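Local coordinates for PUM-HD domain-containing protein (PDB 7CGJ) that probably binds the 3' untranslated regions of messenger RNAs through its PUM-HD domain, a curved array of Pumilio repeats, at residues Asn27-Asp32 with Arg60-Ser65; Ile130-Gln135 with Glu164-Gln169; Ala288-Gln293 with Arg326-Thr331. One frame throughout, in Å; residues are numbered along the deposited sequence.

How the interactions relate
All three contacts lie in the PUM-HD domain, strung along one solenoid without touching each other or sharing a helix. Interaction 1 sits on the surface near the N-terminal end and interaction 3, partly buried, near the C-terminal end, their centres about 74 Å apart; interaction 2, also partly buried, lies nearer the middle, its centre about 31 Å from that of interaction 1. The chemistry differs. In 27-32 with 60-65 a glutamate carboxylate grips a loop, in 130-135 with 164-169 a glutamine grips a backbone carbonyl at a helix end and a glutamate takes weak bonds from the serine beyond it, and in 288-293 with 326-331 a cysteine packs without polar bonds against a helix face.

Interaction 1 of 3, residues Asn27-Asp32 with Arg60-Ser65; sequences NLKLSD and RFEKDS
Glu62 OE1 takes the backbone N-H of Ser31, and the Ser31 hydroxyl stands within reach of both carboxylate oxygens. The Ser31 N to Glu62 OE1 bond is 3.1 Å long and nearly straight, 166° at the hydrogen, although the N-H arrives from above the carboxylate plane, 38° out of it. The hydroxyl Ser31 OG lies 3.1 Å from Glu62 OE1 and equally 3.1 Å from Glu62 OE2; its single proton can serve either oxygen. A bend in the glutamate chain (chi2 -70°) swings the carboxylate out of the first turn of helix 60-72 and across to the loop. There Lys29 crosses the Glu62 side chain at about a right angle, its CE passing 3.6 Å from Glu62 OE1, while Lys29 NZ makes a long salt bridge of 3.9 Å to Glu62 OE2. Leu30 CB rests 3.6 Å from the backbone Glu62 O, and the leucine side chain also touches Glu53 and Leu54 of helix 44-56. Ser65 folds its hydroxyl back onto Glu62 O, one turn earlier in the helix, and packs against the backbone of Ser31. The loop is also tied within itself: Lys29 N donates to Asp32 OD2 over 3.1 Å, at the start of the short 3-10 turn 30-32. On the helix side, Asp59 OD1 receives Phe61 N and, weakly, Glu62 N. Helix 60-72 starts within the predicted Pumilio repeat 32-68 of the PUM-HD alpha-solenoid, and the contact ties the loop between helices 14-20 and 37-41 to it at the surface. One carboxylate thus joins that loop to the first helical turn, and the backbone N-H, the hydroxyl and the ammonium of the long salt bridge would together tend to stabilise its negative charge.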
loop_
_atom_site.group_PDB
_atom_site.type_symbol
_atom_site.label_atom_id
_atom_site.label_comp_id
_atom_site.label_asym_id
_atom_site.label_seq_id
_atom_site.Cartn_x
_atom_site.Cartn_y
_atom_site.Cartn_z
ATOM N N ASN A 27 1.142 17.132 40.546
ATOM C CA ASN A 27 0.451 18.352 40.160
ATOM C C ASN A 27 1.236 19.139 39.126
ATOM O O ASN A 27 1.058 20.356 39.004
ATOM C CB ASN A 27 0.169 19.219 41.394
ATOM C CG ASN A 27 1.448 19.796 42.031
ATOM O OD1 ASN A 27 2.569 19.373 41.718
ATOM N ND2 ASN A 27 1.273 20.765 42.939
ATOM N N LEU A 28 2.116 18.472 38.394
ATOM C CA LEU A 28 2.905 19.155 37.388
ATOM C C LEU A 28 2.030 19.508 36.195
ATOM O O LEU A 28 1.208 18.710 35.744
ATOM C CB LEU A 28 4.070 18.275 36.961
ATOM C CG LEU A 28 5.129 19.023 36.164
ATOM C CD1 LEU A 28 5.560 20.231 36.945
ATOM C CD2 LEU A 28 6.299 18.104 35.872
ATOM N N LYS A 29 2.197 20.719 35.688
ATOM C CA LYS A 29 1.381 21.188 34.584
ATOM C C LYS A 29 2.260 21.577 33.402
ATOM O O LYS A 29 3.473 21.778 33.535
ATOM C CB LYS A 29 0.509 22.365 35.013
ATOM C CG LYS A 29 -0.413 22.007 36.144
ATOM C CD LYS A 29 -1.824 22.523 35.912
ATOM C CE LYS A 29 -1.859 24.052 35.794
ATOM N NZ LYS A 29 -3.208 24.611 36.139
ATOM N N LEU A 30 1.620 21.646 32.229
ATOM C CA LEU A 30 2.327 22.011 31.012
ATOM C C LEU A 30 2.915 23.404 31.121
ATOM O O LEU A 30 4.071 23.625 30.750
ATOM C CB LEU A 30 1.391 21.920 29.813
ATOM C CG LEU A 30 1.169 20.461 29.440
ATOM C CD1 LEU A 30 0.229 20.335 28.235
ATOM C CD2 LEU A 30 2.514 19.756 29.204
ATOM N N SER A 31 2.128 24.352 31.634
ATOM C CA SER A 31 2.595 25.715 31.839
ATOM C C SER A 31 3.836 25.777 32.723
ATOM O O SER A 31 4.538 26.795 32.706
ATOM C CB SER A 31 1.482 26.551 32.475
ATOM O OG SER A 31 1.173 26.036 33.763
ATOM N N ASP A 32 4.111 24.725 33.505
ATOM C CA ASP A 32 5.297 24.673 34.354
ATOM C C ASP A 32 6.574 24.328 33.602
ATOM O O ASP A 32 7.659 24.465 34.177
ATOM C CB ASP A 32 5.126 23.647 35.473
ATOM C CG ASP A 32 4.047 24.028 36.447
ATOM O OD1 ASP A 32 3.684 25.234 36.509
ATOM O OD2 ASP A 32 3.572 23.112 37.157
ATOM N N ARG A 60 -7.334 24.974 27.151
ATOM C CA ARG A 60 -6.758 25.444 25.894
ATOM C C ARG A 60 -5.455 26.213 26.127
ATOM O O ARG A 60 -4.505 26.081 25.345
ATOM C CB ARG A 60 -7.783 26.315 25.156
ATOM C CG ARG A 60 -7.710 26.321 23.635
ATOM C CD ARG A 60 -9.010 26.874 23.000
ATOM N NE ARG A 60 -10.101 25.886 22.898
ATOM C CZ ARG A 60 -11.056 25.682 23.819
ATOM N NH1 ARG A 60 -12.002 24.753 23.622
ATOM N NH2 ARG A 60 -11.071 26.392 24.946
ATOM N N PHE A 61 -5.387 27.013 27.207
ATOM C CA PHE A 61 -4.229 27.874 27.427
ATOM C C PHE A 61 -3.037 27.102 27.993
ATOM O O PHE A 61 -1.887 27.474 27.730
ATOM C CB PHE A 61 -4.596 29.047 28.354
ATOM C CG PHE A 61 -5.486 30.107 27.717
ATOM C CD1 PHE A 61 -5.902 30.008 26.395
ATOM C CD2 PHE A 61 -5.912 31.204 28.460
ATOM C CE1 PHE A 61 -6.723 30.979 25.828
ATOM C CE2 PHE A 61 -6.718 32.182 27.898
ATOM C CZ PHE A 61 -7.125 32.076 26.586
ATOM N N GLU A 62 -3.277 26.043 28.768
ATOM C CA GLU A 62 -2.182 25.161 29.167
ATOM C C GLU A 62 -1.537 24.523 27.945
ATOM O O GLU A 62 -0.310 24.454 27.836
ATOM C CB GLU A 62 -2.680 24.072 30.120
ATOM C CG GLU A 62 -3.015 24.557 31.512
ATOM C CD GLU A 62 -1.783 24.956 32.316
ATOM O OE1 GLU A 62 -0.834 24.132 32.387
ATOM O OE2 GLU A 62 -1.766 26.095 32.865
ATOM N N LYS A 63 -2.360 24.030 27.021
ATOM C CA LYS A 63 -1.824 23.435 25.805
ATOM C C LYS A 63 -1.034 24.461 25.012
ATOM O O LYS A 63 0.099 24.198 24.592
ATOM C CB LYS A 63 -2.958 22.842 24.966
ATOM C CG LYS A 63 -3.707 21.716 25.666
ATOM C CD LYS A 63 -4.771 21.114 24.764
ATOM C CE LYS A 63 -5.850 20.446 25.588
ATOM N NZ LYS A 63 -6.727 19.552 24.785
ATOM N N ASP A 64 -1.604 25.658 24.832
ATOM C CA ASP A 64 -0.904 26.707 24.103
ATOM C C ASP A 64 0.428 27.056 24.752
ATOM O O ASP A 64 1.361 27.460 24.054
ATOM C CB ASP A 64 -1.779 27.955 23.997
ATOM C CG ASP A 64 -3.019 27.740 23.125
ATOM O OD1 ASP A 64 -3.149 26.668 22.480
ATOM O OD2 ASP A 64 -3.868 28.660 23.080
ATOM N N SER A 65 0.551 26.874 26.069
ATOM C CA SER A 65 1.732 27.368 26.770
ATOM C C SER A 65 3.018 26.780 26.192
ATOM O O SER A 65 4.010 27.496 26.023
ATOM C CB SER A 65 1.614 27.080 28.271
ATOM O OG SER A 65 1.781 25.706 28.586
#

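Interaction 2 of 3, residues Ile130-Gln135 with Glu164-Gln169; sequences INEPLQ and EKVSPQ
The side-chain amide of Gln135 has Val166 CG2 over one face, 3.6 Å from Gln135 CD, and the backbone oxygen of Lys165 at its NE2 edge. This is how neighbouring units of the Pumilio alpha-solenoid meet here: the first turn of helix 132-142, in predicted repeat 105-140, meets the C-terminal end of helix 155-165, in repeat 141-176. Gln135 NE2 donates to Lys165 O over 3.1 Å, with 162° at the hydrogen; the acceptor lies close to the amide plane, but the donor stands above the peptide carbonyl, 69° out of its plane. NE2 also gives a hydrogen bond to Leu127 O, so two backbone carbonyls fix which way round the amide is turned. A leucine here, having no N-H to give, would probably leave the carbonyls of Lys165 and Leu127 without their shared partner and weaken the tie between the helices. Beyond Val166, where the chain has left the helix, Glu132 reaches across with CG anti to its own N (chi1 -169°) and an extended chain. Its OE2 receives two weak bonds from one residue: Ser167 N to Glu132 OE2 and Ser167 OG to Glu132 OE2 are both 3.4 Å long.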
loop_
_atom_site.group_PDB
_atom_site.type_symbol
_atom_site.label_atom_id
_atom_site.label_comp_id
_atom_site.label_asym_id
_atom_site.label_seq_id
_atom_site.Cartn_x
_atom_site.Cartn_y
_atom_site.Cartn_z
ATOM N N ILE A 130 -4.677 17.963 8.318
ATOM C CA ILE A 130 -4.845 19.385 8.079
ATOM C C ILE A 130 -5.684 19.627 6.828
ATOM O O ILE A 130 -5.956 18.707 6.047
ATOM C CB ILE A 130 -3.478 20.079 8.007
ATOM C CG1 ILE A 130 -2.713 19.628 6.761
ATOM C CG2 ILE A 130 -2.694 19.772 9.276
ATOM C CD1 ILE A 130 -1.253 19.995 6.778
ATOM N N ASN A 131 -6.109 20.871 6.649
ATOM C CA ASN A 131 -6.978 21.266 5.556
ATOM C C ASN A 131 -6.197 21.317 4.251
ATOM O O ASN A 131 -4.962 21.422 4.236
ATOM C CB ASN A 131 -7.601 22.635 5.845
ATOM C CG ASN A 131 -6.561 23.640 6.325
ATOM O OD1 ASN A 131 -5.785 24.167 5.535
ATOM N ND2 ASN A 131 -6.509 23.865 7.631
ATOM N N GLU A 132 -6.954 21.297 3.147
ATOM C CA GLU A 132 -6.353 21.202 1.823
ATOM C C GLU A 132 -5.352 22.303 1.492
ATOM O O GLU A 132 -4.330 21.990 0.856
ATOM C CB GLU A 132 -7.454 21.156 0.763
ATOM C CG GLU A 132 -6.930 20.788 -0.618
ATOM C CD GLU A 132 -7.956 20.048 -1.463
ATOM O OE1 GLU A 132 -8.724 20.738 -2.170
ATOM O OE2 GLU A 132 -7.992 18.789 -1.418
ATOM N N PRO A 133 -5.566 23.577 1.831
ATOM C CA PRO A 133 -4.507 24.564 1.549
ATOM C C PRO A 133 -3.155 24.194 2.127
ATOM O O PRO A 133 -2.135 24.337 1.442
ATOM C CB PRO A 133 -5.060 25.845 2.175
ATOM C CG PRO A 133 -6.548 25.669 2.039
ATOM C CD PRO A 133 -6.789 24.230 2.339
ATOM N N LEU A 134 -3.122 23.705 3.367
ATOM C CA LEU A 134 -1.855 23.350 3.991
ATOM C C LEU A 134 -1.282 22.074 3.383
ATOM O O LEU A 134 -0.064 21.960 3.197
ATOM C CB LEU A 134 -2.058 23.218 5.503
ATOM C CG LEU A 134 -2.454 24.548 6.161
ATOM C CD1 LEU A 134 -2.877 24.344 7.600
ATOM C CD2 LEU A 134 -1.286 25.518 6.086
ATOM N N GLN A 135 -2.139 21.106 3.052
ATOM C CA GLN A 135 -1.665 19.919 2.350
ATOM C C GLN A 135 -0.889 20.296 1.102
ATOM O O GLN A 135 0.199 19.767 0.842
ATOM C CB GLN A 135 -2.833 19.035 1.949
ATOM C CG GLN A 135 -3.620 18.476 3.070
ATOM C CD GLN A 135 -4.725 17.623 2.534
ATOM O OE1 GLN A 135 -5.451 18.030 1.617
ATOM N NE2 GLN A 135 -4.839 16.409 3.063
ATOM N N GLU A 164 -3.958 9.231 -0.690
ATOM C CA GLU A 164 -5.193 8.899 0.020
ATOM C C GLU A 164 -5.972 10.136 0.486
ATOM O O GLU A 164 -7.195 10.071 0.594
ATOM C CB GLU A 164 -4.895 8.026 1.235
ATOM C CG GLU A 164 -4.102 6.766 0.991
ATOM C CD GLU A 164 -3.476 6.209 2.301
ATOM O OE1 GLU A 164 -3.472 6.922 3.345
ATOM O OE2 GLU A 164 -2.978 5.056 2.283
ATOM N N LYS A 165 -5.307 11.254 0.803
ATOM C CA LYS A 165 -5.978 12.298 1.572
ATOM C C LYS A 165 -6.081 13.647 0.875
ATOM O O LYS A 165 -6.726 14.545 1.419
ATOM C CB LYS A 165 -5.276 12.511 2.928
ATOM C CG LYS A 165 -5.120 11.274 3.795
ATOM C CD LYS A 165 -6.403 10.906 4.519
ATOM C CE LYS A 165 -7.019 12.098 5.259
ATOM N NZ LYS A 165 -8.280 11.717 5.975
ATOM N N VAL A 166 -5.468 13.828 -0.286
ATOM C CA VAL A 166 -5.575 15.056 -1.063
ATOM C C VAL A 166 -6.408 14.772 -2.304
ATOM O O VAL A 166 -6.323 13.684 -2.889
ATOM C CB VAL A 166 -4.197 15.620 -1.462
ATOM C CG1 VAL A 166 -4.356 16.948 -2.208
ATOM C CG2 VAL A 166 -3.329 15.802 -0.238
ATOM N N SER A 167 -7.202 15.754 -2.706
ATOM C CA SER A 167 -8.044 15.592 -3.871
ATOM C C SER A 167 -7.199 15.249 -5.093
ATOM O O SER A 167 -6.123 15.824 -5.283
ATOM C CB SER A 167 -8.847 16.863 -4.124
ATOM O OG SER A 167 -9.999 16.844 -3.307
ATOM N N PRO A 168 -7.677 14.341 -5.945
ATOM C CA PRO A 168 -6.914 13.886 -7.121
ATOM C C PRO A 168 -6.170 14.952 -7.920
ATOM O O PRO A 168 -5.022 14.722 -8.319
ATOM C CB PRO A 168 -7.999 13.233 -7.981
ATOM C CG PRO A 168 -8.939 12.665 -6.971
ATOM C CD PRO A 168 -8.967 13.645 -5.819
ATOM N N GLN A 169 -6.778 16.117 -8.151
ATOM C CA GLN A 169 -6.151 17.081 -9.051
ATOM C C GLN A 169 -4.838 17.628 -8.499
ATOM O O GLN A 169 -3.976 18.066 -9.273
ATOM C CB GLN A 169 -7.107 18.233 -9.327
ATOM C CG GLN A 169 -7.500 18.953 -8.088
ATOM C CD GLN A 169 -8.399 20.119 -8.360
ATOM O OE1 GLN A 169 -9.536 20.139 -7.896
ATOM N NE2 GLN A 169 -7.894 21.116 -9.095
#

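Interaction 3 of 3, residues Ala288-Gln293 with Arg326-Thr331; sequences AACHHQ and RELILT
Cys290 sets its CB toward helix 322-332, and its thiol lies among Glu327, Leu328 and Thr331. With SG turned away from its own carbonyl carbon (chi1 -58°), the sulfur meets the methyl Leu328 CD2 at 3.5 Å, and Thr331 OG1 also lies 3.5 Å from Cys290 SG. Glu327 comes alongside: its chain is fully extended, so the methylene Glu327 CG passes 3.9 Å from Cys290 SG, and the carboxylate end carries on past the sulfur until OE1 stands 3.6 Å from Cys290 CB. The threonine hydroxyl is turned back into its own helix, donating to Glu327 O one turn earlier over 2.9 Å, with the bond tilted 27° from the carbonyl plane. Ala289 CB adds a looser touch on Leu328 CD2 at 4.5 Å. Behind these groups Met316 of helix 309-319 covers both Ala289 and Leu328, and Val300 of helix 299-304 lies against Ala289 and Thr331. This is a van der Waals contact in which a methyl, a hydroxyl and a glutamate chain surround the cysteine side chain, with no hydrogen bond between the two segments: the chain just leaving helix 279-289 packs on the side of helix 322-332, the side-by-side packing of helices that builds the alpha-solenoid of Pumilio proteins.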
loop_
_atom_site.group_PDB
_atom_site.type_symbol
_atom_site.label_atom_id
_atom_site.label_comp_id
_atom_site.label_asym_id
_atom_site.label_seq_id
_atom_site.Cartn_x
_atom_site.Cartn_y
_atom_site.Cartn_z
ATOM N N ALA A 288 -9.446 -22.164 -22.224
ATOM C CA ALA A 288 -8.026 -22.436 -22.423
ATOM C C ALA A 288 -7.574 -23.645 -21.607
ATOM O O ALA A 288 -6.777 -24.467 -22.086
ATOM C CB ALA A 288 -7.201 -21.208 -22.057
ATOM N N ALA A 289 -8.077 -23.767 -20.371
ATOM C CA ALA A 289 -7.677 -24.867 -19.498
ATOM C C ALA A 289 -8.047 -26.223 -20.097
ATOM O O ALA A 289 -7.293 -27.193 -19.970
ATOM C CB ALA A 289 -8.314 -24.700 -18.117
ATOM N N CYS A 290 -9.189 -26.314 -20.766
ATOM C CA CYS A 290 -9.677 -27.600 -21.245
ATOM C C CYS A 290 -9.352 -27.873 -22.711
ATOM O O CYS A 290 -9.845 -28.860 -23.259
ATOM C CB CYS A 290 -11.180 -27.703 -21.011
ATOM S SG CYS A 290 -11.656 -27.507 -19.262
ATOM N N HIS A 291 -8.497 -27.067 -23.340
ATOM C CA HIS A 291 -8.272 -27.187 -24.776
ATOM C C HIS A 291 -7.375 -28.372 -25.114
ATOM O O HIS A 291 -6.433 -28.703 -24.382
ATOM C CB HIS A 291 -7.664 -25.909 -25.362
ATOM C CG HIS A 291 -7.831 -25.793 -26.849
ATOM N ND1 HIS A 291 -9.066 -25.822 -27.463
ATOM C CD2 HIS A 291 -6.921 -25.676 -27.844
ATOM C CE1 HIS A 291 -8.913 -25.715 -28.771
ATOM N NE2 HIS A 291 -7.621 -25.624 -29.028
ATOM N N HIS A 292 -7.660 -28.969 -26.280
ATOM C CA HIS A 292 -7.089 -30.255 -26.666
ATOM C C HIS A 292 -5.566 -30.216 -26.689
ATOM O O HIS A 292 -4.907 -31.081 -26.098
ATOM C CB HIS A 292 -7.629 -30.668 -28.033
ATOM C CG HIS A 292 -7.698 -32.152 -28.227
ATOM N ND1 HIS A 292 -6.664 -32.998 -27.885
ATOM C CD2 HIS A 292 -8.677 -32.940 -28.733
ATOM C CE1 HIS A 292 -7.004 -34.243 -28.169
ATOM N NE2 HIS A 292 -8.221 -34.235 -28.684
ATOM N N GLN A 293 -4.989 -29.225 -27.381
ATOM C CA GLN A 293 -3.534 -29.099 -27.520
ATOM C C GLN A 293 -2.937 -30.333 -28.211
ATOM O O GLN A 293 -1.899 -30.862 -27.795
ATOM C CB GLN A 293 -2.865 -28.833 -26.160
ATOM N N ARG A 326 -18.617 -28.131 -15.041
ATOM C CA ARG A 326 -18.938 -29.376 -15.723
ATOM C C ARG A 326 -17.921 -29.708 -16.798
ATOM O O ARG A 326 -17.586 -30.879 -16.995
ATOM C CB ARG A 326 -20.326 -29.288 -16.341
ATOM C CG ARG A 326 -21.076 -30.585 -16.268
ATOM C CD ARG A 326 -22.427 -30.388 -16.845
ATOM N NE ARG A 326 -22.317 -29.942 -18.222
ATOM C CZ ARG A 326 -22.760 -30.649 -19.244
ATOM N NH1 ARG A 326 -23.340 -31.819 -19.010
ATOM N NH2 ARG A 326 -22.637 -30.178 -20.484
ATOM N N GLU A 327 -17.429 -28.698 -17.514
ATOM C CA GLU A 327 -16.396 -28.954 -18.516
ATOM C C GLU A 327 -15.070 -29.335 -17.862
ATOM O O GLU A 327 -14.328 -30.174 -18.387
ATOM C CB GLU A 327 -16.220 -27.732 -19.418
ATOM C CG GLU A 327 -15.298 -27.993 -20.605
ATOM C CD GLU A 327 -15.077 -26.749 -21.468
ATOM O OE1 GLU A 327 -14.338 -26.842 -22.487
ATOM O OE2 GLU A 327 -15.652 -25.679 -21.132
ATOM N N LEU A 328 -14.747 -28.720 -16.720
ATOM C CA LEU A 328 -13.523 -29.094 -16.024
ATOM C C LEU A 328 -13.605 -30.525 -15.529
ATOM O O LEU A 328 -12.603 -31.249 -15.531
ATOM C CB LEU A 328 -13.271 -28.155 -14.848
ATOM C CG LEU A 328 -13.071 -26.690 -15.188
ATOM C CD1 LEU A 328 -13.166 -25.895 -13.910
ATOM C CD2 LEU A 328 -11.742 -26.519 -15.865
ATOM N N ILE A 329 -14.786 -30.944 -15.084
ATOM C CA ILE A 329 -14.923 -32.289 -14.546
ATOM C C ILE A 329 -14.847 -33.315 -15.664
ATOM O O ILE A 329 -14.188 -34.347 -15.530
ATOM C CB ILE A 329 -16.217 -32.401 -13.727
ATOM C CG1 ILE A 329 -16.063 -31.589 -12.439
ATOM C CG2 ILE A 329 -16.519 -33.853 -13.408
ATOM C CD1 ILE A 329 -17.359 -31.139 -11.844
ATOM N N LEU A 330 -15.453 -33.020 -16.807
ATOM C CA LEU A 330 -15.363 -33.942 -17.935
ATOM C C LEU A 330 -13.972 -33.976 -18.560
ATOM O O LEU A 330 -13.690 -34.911 -19.318
ATOM C CB LEU A 330 -16.432 -33.588 -18.984
ATOM C CG LEU A 330 -17.834 -33.705 -18.338
ATOM C CD1 LEU A 330 -19.024 -33.269 -19.236
ATOM C CD2 LEU A 330 -18.061 -35.118 -17.753
ATOM N N THR A 331 -13.091 -33.009 -18.253
ATOM C CA THR A 331 -11.728 -33.019 -18.788
ATOM C C THR A 331 -10.745 -33.711 -17.852
ATOM O O THR A 331 -9.811 -34.374 -18.313
ATOM C CB THR A 331 -11.232 -31.590 -19.073
ATOM O OG1 THR A 331 -12.105 -30.936 -20.002
ATOM C CG2 THR A 331 -9.849 -31.635 -19.686
#